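Local coordinates for protein peroxisomal catalase A (Saccharomyces cerevisiae, PDB 1A4E) that probably breaks down the hydrogen peroxide made by peroxisomal oxidases into water and oxygen, using heme, and thereby protects the cell, at residues V215-K220 with V262-M267. Residues are numbered along the deposited sequence; the frame is centred on the assembly and turned at random.
Sequences VQVHIK and VYIQTM
Gln-216 and Gln-265, and beyond them His-218 and Tyr-263, form the two hydrogen-bonded pairs that join neighbouring antiparallel strands in the antiparallel beta-barrel of the catalase fold, an instance of a regular sheet whose two faces are put to different uses. Each pair closes a ring of two backbone N-H...O bonds, the straightest running from His-218 N to Tyr-263 O (2.9 Å, 176°). Carbonyl oxygens also accept CA-H groups, as Gln-265 O does from Val-215 CA at 3.3 Å.

The face bearing Val-215, Val-217, Ile-219, Val-262, Ile-264 and Thr-266 is largely apolar, the Thr-266 methyl lying beside Val-215. Ile-264 CG2, beside its own backbone N, touches both valines, 3.8 Å from Val-215 CG1 and 4.0 Å from Val-217 CG2. Trp-205 of strand 203-206, together with Trp-126 and Tyr-128 of strand 122-129, covers this layer.

The other face is polar. The extended chain of Gln-265 brings OE1 to His-218 NE2 (3.0 Å), near the imidazole plane but with the donor above the amide plane; ring and amide stand 80° apart. An alanine in place of His-218 would take away this N-H donor and is likely to leave Gln-265 OE1 with the water but without its imidazole partner, and the amide less firmly held. Gln-265 NE2 is held by the carbonyls of Trp-286 and Phe-291, while Gln-216 NE2 reaches Thr-202. Further along, Lys-220 CG packs 3.7 Å from Tyr-263 CD1. Between the glutamines, one water donates to both side-chain oxygens, 2.8 Å from Gln-216 OE1 and 2.7 Å from Gln-265 OE1.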
ATOM      1  N   VAL B 215     -16.220 -34.278 -10.954  1.00 29.40           N
ATOM      2  CA  VAL B 215     -14.904 -34.881 -10.766  1.00 28.32           C
ATOM      3  C   VAL B 215     -14.330 -34.584  -9.389  1.00 27.67           C
ATOM      4  O   VAL B 215     -14.531 -33.495  -8.852  1.00 31.30           O
ATOM      5  CB  VAL B 215     -13.935 -34.347 -11.878  1.00 27.52           C
ATOM      6  CG1 VAL B 215     -12.535 -34.894 -11.681  1.00 30.12           C
ATOM      7  CG2 VAL B 215     -14.393 -34.817 -13.254  1.00 26.53           C
ATOM      8  N   GLN B 216     -13.658 -35.556  -8.762  1.00 27.67           N
ATOM      9  CA  GLN B 216     -12.877 -35.307  -7.553  1.00 26.49           C
ATOM     10  C   GLN B 216     -11.484 -35.849  -7.829  1.00 27.68           C
ATOM     11  O   GLN B 216     -11.323 -36.927  -8.400  1.00 27.35           O
ATOM     12  CB  GLN B 216     -13.474 -36.004  -6.338  1.00 26.69           C
ATOM     13  CG  GLN B 216     -14.702 -35.204  -5.951  1.00 25.85           C
ATOM     14  CD  GLN B 216     -15.044 -35.189  -4.481  1.00 26.52           C
ATOM     15  OE1 GLN B 216     -14.372 -35.764  -3.634  1.00 30.59           O
ATOM     16  NE2 GLN B 216     -16.117 -34.498  -4.137  1.00 25.11           N
ATOM     17  N   VAL B 217     -10.455 -35.065  -7.482  1.00 27.83           N
ATOM     18  CA  VAL B 217      -9.078 -35.423  -7.811  1.00 25.99           C
ATOM     19  C   VAL B 217      -8.293 -35.909  -6.595  1.00 25.88           C
ATOM     20  O   VAL B 217      -8.405 -35.389  -5.486  1.00 26.69           O
ATOM     21  CB  VAL B 217      -8.396 -34.191  -8.468  1.00 25.20           C
ATOM     22  CG1 VAL B 217      -7.051 -34.596  -9.047  1.00 21.58           C
ATOM     23  CG2 VAL B 217      -9.246 -33.644  -9.615  1.00 22.26           C
ATOM     24  N   HIS B 218      -7.507 -36.963  -6.824  1.00 25.05           N
ATOM     25  CA  HIS B 218      -6.684 -37.597  -5.804  1.00 25.35           C
ATOM     26  C   HIS B 218      -5.242 -37.597  -6.285  1.00 27.34           C
ATOM     27  O   HIS B 218      -4.943 -38.084  -7.370  1.00 29.41           O
ATOM     28  CB  HIS B 218      -7.117 -39.052  -5.562  1.00 24.80           C
ATOM     29  CG  HIS B 218      -8.514 -39.201  -4.982  1.00 22.48           C
ATOM     30  ND1 HIS B 218      -8.841 -39.530  -3.738  1.00 24.95           N
ATOM     31  CD2 HIS B 218      -9.675 -38.985  -5.683  1.00 20.68           C
ATOM     32  CE1 HIS B 218     -10.147 -39.520  -3.653  1.00 23.77           C
ATOM     33  NE2 HIS B 218     -10.637 -39.190  -4.826  1.00 23.91           N
ATOM     34  N   ILE B 219      -4.333 -37.031  -5.495  1.00 27.10           N
ATOM     35  CA  ILE B 219      -2.921 -36.976  -5.835  1.00 27.73           C
ATOM     36  C   ILE B 219      -2.242 -37.838  -4.774  1.00 29.18           C
ATOM     37  O   ILE B 219      -1.979 -37.421  -3.648  1.00 30.72           O
ATOM     38  CB  ILE B 219      -2.450 -35.488  -5.810  1.00 24.75           C
ATOM     39  CG1 ILE B 219      -3.271 -34.632  -6.777  1.00 23.38           C
ATOM     40  CG2 ILE B 219      -0.994 -35.429  -6.238  1.00 23.76           C
ATOM     41  CD1 ILE B 219      -2.800 -33.174  -6.925  1.00 27.49           C
ATOM     42  N   LYS B 220      -1.986 -39.089  -5.146  1.00 28.14           N
ATOM     43  CA  LYS B 220      -1.452 -40.089  -4.236  1.00 28.62           C
ATOM     44  C   LYS B 220       0.061 -40.186  -4.212  1.00 27.34           C
ATOM     45  O   LYS B 220       0.684 -40.385  -5.251  1.00 27.53           O
ATOM     46  CB  LYS B 220      -2.019 -41.458  -4.603  1.00 30.50           C
ATOM     47  CG  LYS B 220      -3.535 -41.579  -4.641  1.00 33.15           C
ATOM     48  CD  LYS B 220      -4.120 -41.378  -3.266  1.00 38.28           C
ATOM     49  CE  LYS B 220      -5.315 -42.284  -3.050  1.00 44.26           C
ATOM     50  NZ  LYS B 220      -4.945 -43.681  -3.219  1.00 44.89           N
ATOM     51  N   VAL B 262      -1.658 -39.057 -10.067  1.00 23.91           N
ATOM     52  CA  VAL B 262      -2.922 -38.347 -10.086  1.00 24.05           C
ATOM     53  C   VAL B 262      -4.037 -39.251 -10.605  1.00 26.45           C
ATOM     54  O   VAL B 262      -3.923 -39.885 -11.651  1.00 28.30           O
ATOM     55  CB  VAL B 262      -2.771 -37.089 -10.981  1.00 22.57           C
ATOM     56  CG1 VAL B 262      -4.053 -36.273 -10.970  1.00 20.26           C
ATOM     57  CG2 VAL B 262      -1.635 -36.226 -10.467  1.00 23.14           C
ATOM     58  N   TYR B 263      -5.144 -39.303  -9.870  1.00 26.83           N
ATOM     59  CA  TYR B 263      -6.320 -40.085 -10.220  1.00 28.84           C
ATOM     60  C   TYR B 263      -7.545 -39.199 -10.109  1.00 29.51           C
ATOM     61  O   TYR B 263      -7.492 -38.152  -9.468  1.00 30.59           O
ATOM     62  CB  TYR B 263      -6.596 -41.250  -9.275  1.00 27.22           C
ATOM     63  CG  TYR B 263      -5.498 -42.283  -9.130  1.00 28.08           C
ATOM     64  CD1 TYR B 263      -4.515 -42.121  -8.146  1.00 26.98           C
ATOM     65  CD2 TYR B 263      -5.482 -43.397  -9.969  1.00 29.11           C
ATOM     66  CE1 TYR B 263      -3.508 -43.075  -8.008  1.00 29.76           C
ATOM     67  CE2 TYR B 263      -4.475 -44.355  -9.836  1.00 32.53           C
ATOM     68  CZ  TYR B 263      -3.493 -44.180  -8.858  1.00 31.10           C
ATOM     69  OH  TYR B 263      -2.486 -45.111  -8.744  1.00 32.12           O
ATOM     70  N   ILE B 264      -8.654 -39.598 -10.741  1.00 29.24           N
ATOM     71  CA  ILE B 264      -9.917 -38.901 -10.583  1.00 30.92           C
ATOM     72  C   ILE B 264     -11.056 -39.896 -10.365  1.00 33.20           C
ATOM     73  O   ILE B 264     -10.971 -41.073 -10.716  1.00 34.18           O
ATOM     74  CB  ILE B 264     -10.294 -38.024 -11.821  1.00 30.49           C
ATOM     75  CG1 ILE B 264     -10.357 -38.856 -13.098  1.00 28.55           C
ATOM     76  CG2 ILE B 264      -9.291 -36.876 -11.925  1.00 29.67           C
ATOM     77  CD1 ILE B 264     -10.923 -38.081 -14.301  1.00 27.80           C
ATOM     78  N   GLN B 265     -12.126 -39.406  -9.734  1.00 32.58           N
ATOM     79  CA  GLN B 265     -13.381 -40.123  -9.596  1.00 30.55           C
ATOM     80  C   GLN B 265     -14.359 -39.307 -10.417  1.00 30.61           C
ATOM     81  O   GLN B 265     -14.435 -38.085 -10.272  1.00 31.67           O
ATOM     82  CB  GLN B 265     -13.897 -40.139  -8.179  1.00 28.63           C
ATOM     83  CG  GLN B 265     -13.160 -41.045  -7.226  1.00 29.50           C
ATOM     84  CD  GLN B 265     -13.689 -40.860  -5.815  1.00 31.23           C
ATOM     85  OE1 GLN B 265     -13.562 -39.771  -5.264  1.00 32.06           O
ATOM     86  NE2 GLN B 265     -14.306 -41.866  -5.189  1.00 27.64           N
ATOM     87  N   THR B 266     -15.074 -39.951 -11.339  1.00 28.08           N
ATOM     88  CA  THR B 266     -16.069 -39.255 -12.122  1.00 27.94           C
ATOM     89  C   THR B 266     -17.465 -39.732 -11.767  1.00 27.64           C
ATOM     90  O   THR B 266     -17.663 -40.790 -11.169  1.00 30.01           O
ATOM     91  CB  THR B 266     -15.810 -39.452 -13.620  1.00 25.08           C
ATOM     92  OG1 THR B 266     -15.738 -40.842 -13.882  1.00 31.08           O
ATOM     93  CG2 THR B 266     -14.537 -38.766 -14.044  1.00 25.11           C
ATOM     94  N   MET B 267     -18.436 -38.911 -12.163  1.00 28.33           N
ATOM     95  CA  MET B 267     -19.827 -39.117 -11.818  1.00 27.26           C
ATOM     96  C   MET B 267     -20.693 -38.277 -12.739  1.00 29.00           C
ATOM     97  O   MET B 267     -20.343 -37.142 -13.051  1.00 29.62           O
ATOM     98  CB  MET B 267     -20.023 -38.687 -10.371  1.00 28.44           C
ATOM     99  CG  MET B 267     -21.383 -38.981  -9.836  1.00 25.74           C
ATOM    100  SD  MET B 267     -21.662 -38.261  -8.215  1.00 30.55           S
ATOM    101  CE  MET B 267     -20.641 -39.329  -7.253  1.00 26.24           C
TER
HETATM  102  O   HOH W   1     -14.281 -38.491  -3.028  1.00 29.45           O